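Annexin A8 (Homo sapiens, PDB 1W3W) binds calcium and acidic phospholipids and acts as an anticoagulant that indirectly inhibits the thromboplastin-specific complex of the coagulation cascade. Local coordinates at residues Gly140-Leu143 against Glu144-Ile147; Leu102-Ala105 against Met106-Leu109; Asn225-Ile228 against Glu229-Ile232; Ala179-Asp182 against Ala183-Tyr187; Ala60-Phe63 against Lys64-Gly68. All coordinates share one frame; numbering follows the deposited sequence.

Interaction 1: residues Gly140-Leu143 against Glu144-Ile147; sequences GSSL and EEDI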
loop_
_atom_site.group_PDB
_atom_site.type_symbol
_atom_site.label_atom_id
_atom_site.label_comp_id
_atom_site.label_asym_id
_atom_site.label_seq_id
_atom_site.Cartn_x
_atom_site.Cartn_y
_atom_site.Cartn_z
ATOM N N GLY A 140 -2.143 19.971 6.553
ATOM C CA GLY A 140 -3.030 21.126 6.608
ATOM C C GLY A 140 -4.005 21.305 5.456
ATOM O O GLY A 140 -4.563 22.390 5.289
ATOM N N SER A 141 -4.199 20.265 4.650
ATOM C CA SER A 141 -5.241 20.262 3.622
ATOM C C SER A 141 -5.959 18.920 3.619
ATOM O O SER A 141 -5.452 17.920 4.130
ATOM C CB SER A 141 -4.667 20.536 2.233
ATOM O OG SER A 141 -3.538 19.720 1.972
ATOM N N SER A 142 -7.148 18.909 3.041
ATOM C CA SER A 142 -7.941 17.700 2.977
ATOM C C SER A 142 -7.398 16.814 1.849
ATOM O O SER A 142 -7.064 17.311 0.775
ATOM C CB SER A 142 -9.413 18.051 2.762
ATOM O OG SER A 142 -9.999 17.231 1.779
ATOM N N LEU A 143 -7.318 15.509 2.100
ATOM C CA LEU A 143 -6.812 14.565 1.102
ATOM C C LEU A 143 -7.721 14.572 -0.122
ATOM O O LEU A 143 -7.261 14.614 -1.253
ATOM C CB LEU A 143 -6.704 13.148 1.690
ATOM C CG LEU A 143 -6.281 12.031 0.728
ATOM C CD1 LEU A 143 -4.973 12.377 0.048
ATOM C CD2 LEU A 143 -6.187 10.683 1.439
ATOM N N GLU A 144 -9.024 14.562 0.119
ATOM C CA GLU A 144 -10.003 14.563 -0.956
ATOM C C GLU A 144 -9.884 15.820 -1.848
ATOM O O GLU A 144 -9.987 15.737 -3.069
ATOM C CB GLU A 144 -11.403 14.414 -0.346
ATOM C CG GLU A 144 -12.511 15.175 -1.043
ATOM C CD GLU A 144 -13.872 14.604 -0.719
ATOM O OE1 GLU A 144 -14.739 14.645 -1.610
ATOM O OE2 GLU A 144 -14.063 14.097 0.409
ATOM N N GLU A 145 -9.639 16.975 -1.234
ATOM C CA GLU A 145 -9.478 18.231 -1.980
ATOM C C GLU A 145 -8.204 18.263 -2.812
ATOM O O GLU A 145 -8.208 18.788 -3.916
ATOM C CB GLU A 145 -9.482 19.431 -1.029
ATOM C CG GLU A 145 -10.883 19.923 -0.709
ATOM C CD GLU A 145 -10.889 21.160 0.168
ATOM O OE1 GLU A 145 -9.963 21.997 0.044
ATOM O OE2 GLU A 145 -11.827 21.291 0.982
ATOM N N ASP A 146 -7.118 17.707 -2.281
ATOM C CA ASP A 146 -5.852 17.628 -3.013
ATOM C C ASP A 146 -5.973 16.698 -4.207
ATOM O O ASP A 146 -5.484 17.022 -5.287
ATOM C CB ASP A 146 -4.705 17.182 -2.107
ATOM C CG ASP A 146 -4.187 18.301 -1.220
ATOM O OD1 ASP A 146 -4.627 19.460 -1.387
ATOM O OD2 ASP A 146 -3.341 18.129 -0.326
ATOM N N ILE A 147 -6.642 15.557 -4.023
ATOM C CA ILE A 147 -6.858 14.625 -5.124
ATOM C C ILE A 147 -7.734 15.272 -6.212
ATOM O O ILE A 147 -7.427 15.156 -7.396
ATOM C CB ILE A 147 -7.446 13.273 -4.622
ATOM C CG1 ILE A 147 -6.332 12.436 -3.989
ATOM C CG2 ILE A 147 -8.124 12.494 -5.777
ATOM C CD1 ILE A 147 -6.819 11.283 -3.166
#

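Interaction 2: residues Leu102-Ala105 against Met106-Leu109; sequences LHDA and MKGL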
loop_
_atom_site.group_PDB
_atom_site.type_symbol
_atom_site.label_atom_id
_atom_site.label_comp_id
_atom_site.label_asym_id
_atom_site.label_seq_id
_atom_site.Cartn_x
_atom_site.Cartn_y
_atom_site.Cartn_z
ATOM N N LEU A 102 1.125 9.488 0.204
ATOM C CA LEU A 102 0.148 10.144 -0.665
ATOM C C LEU A 102 0.555 11.607 -0.943
ATOM O O LEU A 102 0.466 12.088 -2.075
ATOM C CB LEU A 102 -1.250 10.097 -0.040
ATOM C CG LEU A 102 -1.926 8.721 -0.005
ATOM C CD1 LEU A 102 -3.113 8.720 0.949
ATOM C CD2 LEU A 102 -2.366 8.280 -1.396
ATOM N N HIS A 103 1.011 12.294 0.099
ATOM C CA HIS A 103 1.512 13.674 -0.032
ATOM C C HIS A 103 2.687 13.729 -0.993
ATOM O O HIS A 103 2.707 14.571 -1.891
ATOM C CB HIS A 103 1.941 14.215 1.328
ATOM C CG HIS A 103 2.333 15.667 1.322
ATOM N ND1 HIS A 103 1.411 16.691 1.406
ATOM C CD2 HIS A 103 3.550 16.262 1.285
ATOM C CE1 HIS A 103 2.044 17.853 1.420
ATOM N NE2 HIS A 103 3.342 17.620 1.345
ATOM N N ASP A 104 3.658 12.834 -0.800
ATOM C CA ASP A 104 4.817 12.754 -1.671
ATOM C C ASP A 104 4.416 12.473 -3.115
ATOM O O ASP A 104 5.059 12.964 -4.037
ATOM C CB ASP A 104 5.792 11.662 -1.231
ATOM C CG ASP A 104 6.560 12.012 0.022
ATOM O OD1 ASP A 104 6.440 13.149 0.543
ATOM O OD2 ASP A 104 7.286 11.166 0.579
ATOM N N ALA A 105 3.365 11.682 -3.315
ATOM C CA ALA A 105 2.913 11.346 -4.661
ATOM C C ALA A 105 2.413 12.566 -5.426
ATOM O O ALA A 105 2.453 12.569 -6.652
ATOM C CB ALA A 105 1.825 10.288 -4.624
ATOM N N MET A 106 1.915 13.574 -4.705
ATOM C CA MET A 106 1.334 14.768 -5.311
ATOM C C MET A 106 2.182 16.051 -5.209
ATOM O O MET A 106 1.972 16.952 -6.000
ATOM C CB MET A 106 -0.037 15.043 -4.705
ATOM C CG MET A 106 -1.102 14.068 -5.154
ATOM S SD MET A 106 -2.675 14.410 -4.422
ATOM C CE MET A 106 -2.425 13.728 -2.805
ATOM N N LYS A 107 3.146 16.126 -4.294
ATOM C CA LYS A 107 3.859 17.393 -4.023
ATOM C C LYS A 107 5.006 17.700 -4.992
ATOM O O LYS A 107 5.541 18.813 -5.007
ATOM C CB LYS A 107 4.433 17.387 -2.607
ATOM C CG LYS A 107 5.794 16.670 -2.481
ATOM C CD LYS A 107 6.254 16.624 -1.021
ATOM C CE LYS A 107 7.782 16.608 -0.884
ATOM N NZ LYS A 107 8.347 15.223 -0.917
ATOM N N GLY A 108 5.417 16.698 -5.755
ATOM C CA GLY A 108 6.566 16.827 -6.617
ATOM C C GLY A 108 6.187 17.216 -8.025
ATOM O O GLY A 108 5.115 17.747 -8.289
ATOM N N LEU A 109 7.098 16.911 -8.930
ATOM C CA LEU A 109 6.932 17.134 -10.338
ATOM C C LEU A 109 6.280 15.878 -10.916
ATOM O O LEU A 109 6.865 14.793 -10.877
ATOM C CB LEU A 109 8.317 17.383 -10.952
ATOM C CG LEU A 109 8.417 18.110 -12.284
ATOM C CD1 LEU A 109 7.838 19.509 -12.198
ATOM C CD2 LEU A 109 9.873 18.167 -12.706
HETATM O O HOH W 1 4.789 14.179 -7.179
#

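Interaction 3: residues Asn225-Ile228 against Glu229-Ile232; sequences NKSI and EDSI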
loop_
_atom_site.group_PDB
_atom_site.type_symbol
_atom_site.label_atom_id
_atom_site.label_comp_id
_atom_site.label_asym_id
_atom_site.label_seq_id
_atom_site.Cartn_x
_atom_site.Cartn_y
_atom_site.Cartn_z
ATOM N N ASN A 225 -20.241 -13.972 -20.734
ATOM C CA ASN A 225 -19.258 -14.960 -21.204
ATOM C C ASN A 225 -17.883 -14.347 -21.389
ATOM O O ASN A 225 -17.191 -14.575 -22.385
ATOM C CB ASN A 225 -19.745 -15.641 -22.484
ATOM C CG ASN A 225 -21.032 -16.390 -22.257
ATOM O OD1 ASN A 225 -21.094 -17.290 -21.422
ATOM N ND2 ASN A 225 -22.076 -15.991 -22.959
ATOM N N LYS A 226 -17.519 -13.548 -20.399
ATOM C CA LYS A 226 -16.260 -12.844 -20.347
ATOM C C LYS A 226 -15.995 -12.519 -18.868
ATOM O O LYS A 226 -16.916 -12.141 -18.138
ATOM C CB LYS A 226 -16.373 -11.566 -21.180
ATOM C CG LYS A 226 -15.062 -10.995 -21.651
ATOM C CD LYS A 226 -15.275 -9.886 -22.693
ATOM C CE LYS A 226 -14.076 -9.777 -23.640
ATOM N NZ LYS A 226 -13.760 -8.362 -23.990
ATOM N N SER A 227 -14.756 -12.679 -18.416
ATOM C CA SER A 227 -14.392 -12.292 -17.063
ATOM C C SER A 227 -14.458 -10.767 -16.938
ATOM O O SER A 227 -14.274 -10.045 -17.917
ATOM C CB SER A 227 -12.995 -12.805 -16.722
ATOM O OG SER A 227 -12.011 -12.134 -17.493
ATOM N N ILE A 228 -14.684 -10.274 -15.732
ATOM C CA ILE A 228 -14.712 -8.826 -15.505
ATOM C C ILE A 228 -13.350 -8.176 -15.802
ATOM O O ILE A 228 -13.293 -7.079 -16.328
ATOM C CB ILE A 228 -15.235 -8.490 -14.067
ATOM C CG1 ILE A 228 -15.617 -7.016 -13.949
ATOM C CG2 ILE A 228 -14.230 -8.822 -13.005
ATOM C CD1 ILE A 228 -16.822 -6.652 -14.741
ATOM N N GLU A 229 -12.260 -8.877 -15.492
ATOM C CA GLU A 229 -10.924 -8.372 -15.793
ATOM C C GLU A 229 -10.681 -8.154 -17.309
ATOM O O GLU A 229 -10.197 -7.090 -17.717
ATOM C CB GLU A 229 -9.810 -9.234 -15.145
ATOM C CG GLU A 229 -10.073 -10.718 -14.958
ATOM C CD GLU A 229 -10.795 -11.078 -13.657
ATOM O OE1 GLU A 229 -12.006 -11.384 -13.734
ATOM O OE2 GLU A 229 -10.165 -11.085 -12.564
ATOM N N ASP A 230 -11.049 -9.134 -18.126
ATOM C CA ASP A 230 -10.901 -9.034 -19.575
ATOM C C ASP A 230 -11.798 -7.939 -20.154
ATOM O O ASP A 230 -11.407 -7.274 -21.092
ATOM C CB ASP A 230 -11.177 -10.375 -20.259
ATOM C CG ASP A 230 -10.036 -11.354 -20.092
ATOM O OD1 ASP A 230 -10.215 -12.548 -20.393
ATOM O OD2 ASP A 230 -8.917 -11.011 -19.658
ATOM N N SER A 231 -12.973 -7.732 -19.568
ATOM C CA SER A 231 -13.857 -6.653 -19.995
ATOM C C SER A 231 -13.230 -5.312 -19.705
ATOM O O SER A 231 -13.167 -4.474 -20.575
ATOM C CB SER A 231 -15.217 -6.752 -19.333
ATOM O OG SER A 231 -15.891 -7.908 -19.794
ATOM N N ILE A 232 -12.730 -5.123 -18.492
ATOM C CA ILE A 232 -12.003 -3.900 -18.142
ATOM C C ILE A 232 -10.793 -3.676 -19.061
ATOM O O ILE A 232 -10.554 -2.557 -19.507
ATOM C CB ILE A 232 -11.573 -3.931 -16.645
ATOM C CG1 ILE A 232 -12.810 -3.832 -15.748
ATOM C CG2 ILE A 232 -10.614 -2.786 -16.329
ATOM C CD1 ILE A 232 -12.591 -4.280 -14.347
HETATM O O HOH W 2 -12.615 -13.749 -20.486
#

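Interaction 4: residues Ala179-Asp182 against Ala183-Tyr187; sequences ALQD and AQDLY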
loop_
_atom_site.group_PDB
_atom_site.type_symbol
_atom_site.label_atom_id
_atom_site.label_comp_id
_atom_site.label_asym_id
_atom_site.label_seq_id
_atom_site.Cartn_x
_atom_site.Cartn_y
_atom_site.Cartn_z
ATOM N N ALA A 179 -27.577 -7.702 -7.192
ATOM C CA ALA A 179 -26.346 -8.249 -7.756
ATOM C C ALA A 179 -26.532 -8.535 -9.238
ATOM O O ALA A 179 -25.663 -8.222 -10.047
ATOM C CB ALA A 179 -25.936 -9.531 -7.013
ATOM N N LEU A 180 -27.675 -9.111 -9.595
ATOM C CA LEU A 180 -28.001 -9.387 -10.988
ATOM C C LEU A 180 -28.163 -8.111 -11.802
ATOM O O LEU A 180 -27.670 -8.026 -12.931
ATOM C CB LEU A 180 -29.265 -10.256 -11.104
ATOM C CG LEU A 180 -29.600 -10.742 -12.518
ATOM C CD1 LEU A 180 -28.490 -11.642 -13.069
ATOM C CD2 LEU A 180 -30.937 -11.465 -12.570
ATOM N N GLN A 181 -28.842 -7.116 -11.228
ATOM C CA GLN A 181 -28.990 -5.823 -11.880
ATOM C C GLN A 181 -27.637 -5.124 -12.084
ATOM O O GLN A 181 -27.392 -4.546 -13.133
ATOM C CB GLN A 181 -29.937 -4.903 -11.107
ATOM C CG GLN A 181 -30.366 -3.674 -11.924
ATOM C CD GLN A 181 -30.999 -4.050 -13.293
ATOM O OE1 GLN A 181 -31.975 -4.805 -13.338
ATOM N NE2 GLN A 181 -30.435 -3.524 -14.395
ATOM N N ASP A 182 -26.779 -5.168 -11.078
ATOM C CA ASP A 182 -25.437 -4.622 -11.205
ATOM C C ASP A 182 -24.669 -5.310 -12.335
ATOM O O ASP A 182 -24.029 -4.634 -13.123
ATOM C CB ASP A 182 -24.666 -4.748 -9.894
ATOM C CG ASP A 182 -25.063 -3.703 -8.883
ATOM O OD1 ASP A 182 -24.613 -3.835 -7.722
ATOM O OD2 ASP A 182 -25.815 -2.730 -9.153
ATOM N N ALA A 183 -24.753 -6.631 -12.430
ATOM C CA ALA A 183 -24.056 -7.368 -13.479
ATOM C C ALA A 183 -24.637 -7.048 -14.865
ATOM O O ALA A 183 -23.903 -6.885 -15.840
ATOM C CB ALA A 183 -24.121 -8.833 -13.212
ATOM N N GLN A 184 -25.955 -6.946 -14.939
ATOM C CA GLN A 184 -26.630 -6.536 -16.158
ATOM C C GLN A 184 -26.197 -5.129 -16.571
ATOM O O GLN A 184 -25.952 -4.889 -17.739
ATOM C CB GLN A 184 -28.155 -6.592 -15.963
ATOM C CG GLN A 184 -28.961 -6.459 -17.251
ATOM C CD GLN A 184 -28.731 -7.631 -18.204
ATOM O OE1 GLN A 184 -28.282 -7.444 -19.341
ATOM N NE2 GLN A 184 -29.042 -8.843 -17.736
ATOM N N ASP A 185 -26.077 -4.214 -15.613
ATOM C CA ASP A 185 -25.667 -2.836 -15.912
ATOM C C ASP A 185 -24.221 -2.748 -16.380
ATOM O O ASP A 185 -23.905 -1.915 -17.220
ATOM C CB ASP A 185 -25.823 -1.930 -14.692
ATOM C CG ASP A 185 -27.267 -1.626 -14.363
ATOM O OD1 ASP A 185 -27.498 -1.062 -13.275
ATOM O OD2 ASP A 185 -28.226 -1.947 -15.101
ATOM N N LEU A 186 -23.342 -3.582 -15.825
ATOM C CA LEU A 186 -21.935 -3.598 -16.228
ATOM C C LEU A 186 -21.790 -4.116 -17.646
ATOM O O LEU A 186 -20.995 -3.617 -18.425
ATOM C CB LEU A 186 -21.095 -4.477 -15.290
ATOM C CG LEU A 186 -20.885 -3.923 -13.887
ATOM C CD1 LEU A 186 -20.089 -4.909 -13.072
ATOM C CD2 LEU A 186 -20.210 -2.550 -13.915
ATOM N N TYR A 187 -22.574 -5.123 -17.968
ATOM C CA TYR A 187 -22.592 -5.687 -19.297
ATOM C C TYR A 187 -23.097 -4.655 -20.316
ATOM O O TYR A 187 -22.456 -4.430 -21.337
ATOM C CB TYR A 187 -23.487 -6.905 -19.269
ATOM C CG TYR A 187 -23.621 -7.646 -20.560
ATOM C CD1 TYR A 187 -22.504 -8.122 -21.244
ATOM C CD2 TYR A 187 -24.877 -7.910 -21.088
ATOM C CE1 TYR A 187 -22.642 -8.831 -22.437
ATOM C CE2 TYR A 187 -25.021 -8.615 -22.267
ATOM C CZ TYR A 187 -23.904 -9.075 -22.936
ATOM O OH TYR A 187 -24.084 -9.778 -24.111
HETATM O O HOH W 3 -27.385 -1.456 -10.711
#

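Interaction 5: residues Ala60-Phe63 against Lys64-Gly68; sequences AKSF and KAQFG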
loop_
_atom_site.group_PDB
_atom_site.type_symbol
_atom_site.label_atom_id
_atom_site.label_comp_id
_atom_site.label_asym_id
_atom_site.label_seq_id
_atom_site.Cartn_x
_atom_site.Cartn_y
_atom_site.Cartn_z
ATOM N N ALA A 60 11.942 5.949 19.950
ATOM C CA ALA A 60 12.075 7.345 19.517
ATOM C C ALA A 60 11.891 8.304 20.686
ATOM O O ALA A 60 12.667 9.262 20.846
ATOM C CB ALA A 60 11.086 7.665 18.394
ATOM N N LYS A 61 10.894 8.037 21.530
ATOM C CA LYS A 61 10.629 8.891 22.694
ATOM C C LYS A 61 11.770 8.848 23.709
ATOM O O LYS A 61 12.193 9.884 24.233
ATOM C CB LYS A 61 9.320 8.489 23.370
ATOM C CG LYS A 61 8.868 9.478 24.438
ATOM C CD LYS A 61 7.392 9.292 24.812
ATOM C CE LYS A 61 7.135 9.459 26.316
ATOM N NZ LYS A 61 6.016 10.417 26.600
ATOM N N SER A 62 12.270 7.650 23.980
ATOM C CA SER A 62 13.401 7.468 24.874
ATOM C C SER A 62 14.658 8.137 24.331
ATOM O O SER A 62 15.417 8.715 25.090
ATOM C CB SER A 62 13.675 5.975 25.123
ATOM O OG SER A 62 14.883 5.789 25.841
ATOM N N PHE A 63 14.860 8.058 23.022
ATOM C CA PHE A 63 16.018 8.645 22.367
ATOM C C PHE A 63 16.011 10.167 22.535
ATOM O O PHE A 63 17.052 10.752 22.797
ATOM C CB PHE A 63 16.024 8.265 20.887
ATOM C CG PHE A 63 17.258 8.689 20.140
ATOM C CD1 PHE A 63 17.347 9.961 19.566
ATOM C CD2 PHE A 63 18.314 7.803 19.965
ATOM C CE1 PHE A 63 18.484 10.342 18.855
ATOM C CE2 PHE A 63 19.450 8.179 19.250
ATOM C CZ PHE A 63 19.536 9.449 18.698
ATOM N N LYS A 64 14.846 10.793 22.399
ATOM C CA LYS A 64 14.740 12.244 22.508
ATOM C C LYS A 64 14.893 12.723 23.959
ATOM O O LYS A 64 15.507 13.768 24.215
ATOM C CB LYS A 64 13.418 12.739 21.931
ATOM C CG LYS A 64 13.409 14.255 21.631
ATOM C CD LYS A 64 12.037 14.736 21.144
ATOM C CE LYS A 64 11.589 14.029 19.854
ATOM N NZ LYS A 64 10.597 14.809 19.041
ATOM N N ALA A 65 14.332 11.969 24.896
ATOM C CA ALA A 65 14.452 12.294 26.308
ATOM C C ALA A 65 15.903 12.204 26.789
ATOM O O ALA A 65 16.364 13.078 27.534
ATOM C CB ALA A 65 13.557 11.373 27.145
ATOM N N GLN A 66 16.618 11.165 26.349
ATOM C CA GLN A 66 17.997 10.900 26.794
ATOM C C GLN A 66 19.054 11.754 26.085
ATOM O O GLN A 66 20.028 12.164 26.701
ATOM C CB GLN A 66 18.372 9.435 26.558
ATOM C CG GLN A 66 17.678 8.409 27.447
ATOM C CD GLN A 66 18.293 7.028 27.274
ATOM O OE1 GLN A 66 19.413 6.802 27.712
ATOM N NE2 GLN A 66 17.582 6.120 26.596
ATOM N N PHE A 67 18.865 12.003 24.793
ATOM C CA PHE A 67 19.926 12.562 23.952
ATOM C C PHE A 67 19.555 13.890 23.295
ATOM O O PHE A 67 20.381 14.496 22.641
ATOM C CB PHE A 67 20.368 11.521 22.909
ATOM C CG PHE A 67 20.735 10.189 23.525
ATOM C CD1 PHE A 67 21.770 10.110 24.451
ATOM C CD2 PHE A 67 20.017 9.033 23.219
ATOM C CE1 PHE A 67 22.102 8.910 25.046
ATOM C CE2 PHE A 67 20.336 7.826 23.813
ATOM C CZ PHE A 67 21.379 7.760 24.729
ATOM N N GLY A 68 18.316 14.329 23.469
ATOM C CA GLY A 68 17.893 15.664 23.079
ATOM C C GLY A 68 17.655 15.934 21.610
ATOM O O GLY A 68 17.417 17.082 21.240
#

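Interaction 1: residues Gly140-Leu143 against Glu144-Ile147
Leu-143 and Ile-147, one helical turn apart, make the tight side of this helix start: their CD1 atoms meet at 3.9 Å. The backbone bond from Ile-147 N to Leu-143 O ties the same two residues. Leu-143 reaches across because its CG stands anti to the backbone N (chi1 176°), leaning out beside the carbonyl carbon. The polar side is built differently. Ser-142 is the N-cap, and its OG accepts from Glu-145 N at 3.0 Å with a fairly straight N-H...O angle of 162°; Ser-142 O in turn takes Asp-146 N. One residue earlier, Ser-141 OG donates to Asp-146 OD2 at 2.8 Å, coming in on the syn side but tilted 29° out of the carboxylate plane. That same OD2 is also hydrogen-bonded by Tyr-135 OH, so two hydroxyls grip one oxygen and probably steady its negative charge. Glu-145 marks the solvent side: only the inner part of its chain passes the cap, CB lying 3.6 Å from Ser-142 OG, and the rest extends outward. Within the second annexin repeat this turn joins helix 125-139 to helix 143-150, with Leu-143 packed against helices 96-107 and 125-139, and Ile-147 against helices 113-122 and 153-163.

Interaction 2: residues Leu102-Ala105 against Met106-Leu109
Lys-107 runs at about a right angle across the His-103 side chain and alongside that of Asp-104, so one lysine serves two neighbours on the last turn of helix 96-107. Its CD sits obliquely against the imidazole, 3.6 Å from His-103 CD2. Beyond that point the chain turns at chi4 (-88°), and NZ makes a salt bridge with Asp-104 OD1 at 3.2 Å, approaching from above the carboxylate plane, 68° out of it. The other oxygen, Asp-104 OD2, forms a salt bridge with Lys-100, and the imidazole stacks with Tyr-139. Met-106 takes another course: its thioether bends back at chi3, bringing CE to 3.4 Å from Leu-102 O on the side that faces helices 113-122 and 143-150. Underneath, the helix is running out. His-103 O accepts from both Lys-107 N, at 2.9 Å, and Met-106 N, the latter from well above the carbonyl plane, while the bond from Met-106 N to Leu-102 O is weak. A water accepts from Gly-108 N at 3.0 Å just past the last turn. With lysines on both of its oxygens, the Asp-104 carboxylate is likely to stay ionised, its charge shared between the two.

Interaction 3: residues Asn225-Ile228 against Glu229-Ile232
The backbone enters helix 228-235 through two i-to-i+4 bonds, Ser-231 N to Ser-227 O at 3.1 Å and Ile-232 N to Ile-228 O at 3.0 Å, the second almost straight at the hydrogen (172°). Ser-227 is the N-cap. Its OG sits between the backbone N and the carbonyl carbon (chi1 68°), from where it accepts Asp-230 N at 3.2 Å. Asp-230 folds back toward the cap through a water, which donates to Asp-230 OD1 at 2.7 Å and accepts from Ser-227 N, so the first turn is closed once directly and once by solvent. This is the short connection between helix 210-224 and helix 228-235 in the third annexin repeat, and the earlier helix also ties to it, Tyr-220 OH being hydrogen-bonded to Ser-231 OG. Along the outer side, the methylenes of Lys-226 pass that serine, CD lying 3.6 Å from Ser-231 OG. Glu-229, bent at chi2 (-87°), swings its carboxylate back over the residues before it, with OE1 3.5 Å from both Ser-227 CB and Ile-228 CG2. Shortening Glu-229 to an alanine removes that bent chain and is likely to uncover Ser-227 CB and Ile-228 CG2 and to lose the contact with Gln-252 of helix 238-252. On the buried flank Ile-228 CG1 meets Ile-232 CD1 at 4.1 Å; Ile-228 also packs on Phe-217 and Tyr-220, and Ile-232 reaches Met-244, Leu-245 and Val-248 of helix 238-252.

Interaction 4: residues Ala179-Asp182 against Ala183-Tyr187
Helix 176-191 holds this contact on a single pair of turns, where Gln-181 and Asp-185 stand i to i+4 on its outer side. Gln-181 NE2 donates to Asp-185 OD2 at 2.8 Å. The donor keeps the acceptor almost exactly in its own amide plane, yet meets the carboxylate from above, 41° out of that plane, and the two flat groups are turned 51° against each other. Gln-181 manages this reach by bending at chi2 (55°), which turns the amide along the helix toward the following turn, where Asp-185 stands. The other oxygen, Asp-185 OD1, accepts a hydrogen bond at 2.6 Å from a water that also donates to Asp-182 OD2, so solvent bridges two carboxylates whose nearer oxygens would otherwise probably repel. Both segments lie in the third annexin repeat, and the two aspartates face different surroundings: Asp-182 OD1 is held by a salt bridge to Arg-208 and a hydrogen bond with His-212, whereas Asp-185 OD1 has a long, weak ion pair with Lys-200. Beneath the polar row the backbone bonds run in regular succession, among them Ala-183 N to Ala-179 O and Leu-186 N to Asp-182 O, each 3.0 Å. Leu-186 CG lies 3.3 Å from that same Asp-182 O, and the leucine continues inward onto Phe-201 and Ile-204 of helix 198-207.

Interaction 5: residues Ala60-Phe63 against Lys64-Gly68
Ser-62 OG accepts from Gln-66 NE2 at 2.8 Å, an i-to-i+4 side-chain bond on the last turns of helix 53-67 in the first annexin repeat. The acceptor lies close to the plane of the amide, 11° out of it. Ser-62 presents its hydroxyl with OG turned away from the backbone N (chi1 172°), and the same OG is hydrogen-bonded to Asp-24 OD1, which ties this helix to the start of helix 24-34. Without the hydroxyl, as with an alanine here, Gln-66 NE2 would probably lose this acceptor and its amide turn more freely, and Asp-24 would lose a partner. Beside the side-chain bond, Gln-66 N donates to Ser-62 O at 3.0 Å, so the two residues are joined twice. On the solvent side, Lys-64 runs out to a salt bridge with Asp-70 just beyond the helix end, where Gly-68 leaves helical geometry with positive phi and still gives its N-H to Lys-64 O. On the inner side the rings of Phe-63 and Phe-67 form a T-shaped pair, centroids 5.4 Å apart and planes at 65°, the edge of Phe-67 set toward the face of Phe-63. Phe-63 packs against Ala-27, Tyr-31, Leu-71 and Thr-74, while the Phe-67 ring stacks with that of Tyr-31. The nearest ring atoms of the pair are Phe-67 CD2 and Phe-63 CD2, 3.9 Å apart, Phe-67 CD2 standing over one face of the Phe-63 ring, offset toward its rim.

Interactions 1 and 3 are matching helix starts in the second and third repeats, each with a serine N-cap and a buried aliphatic pair; interaction 3 adds a water bridge within its cap, interaction 1 a serine-aspartate bond one residue earlier. Interactions 2 and 5 lie at helix ends: the first sets an exposed lysine in a salt bridge, the second buries Phe-63 beneath an amide-hydroxyl bond. Interaction 4 is mid-helix, with a surface amide-carboxylate bond and a buried aspartate held by Arg-208 and His-212. Interactions 1 and 2 pack together through Leu-143, Leu-102 and Met-106, interactions 3 and 4 through Ile-228 and Leu-186. Interaction 5 stands apart, its centre about 58 Å from that of interaction 4.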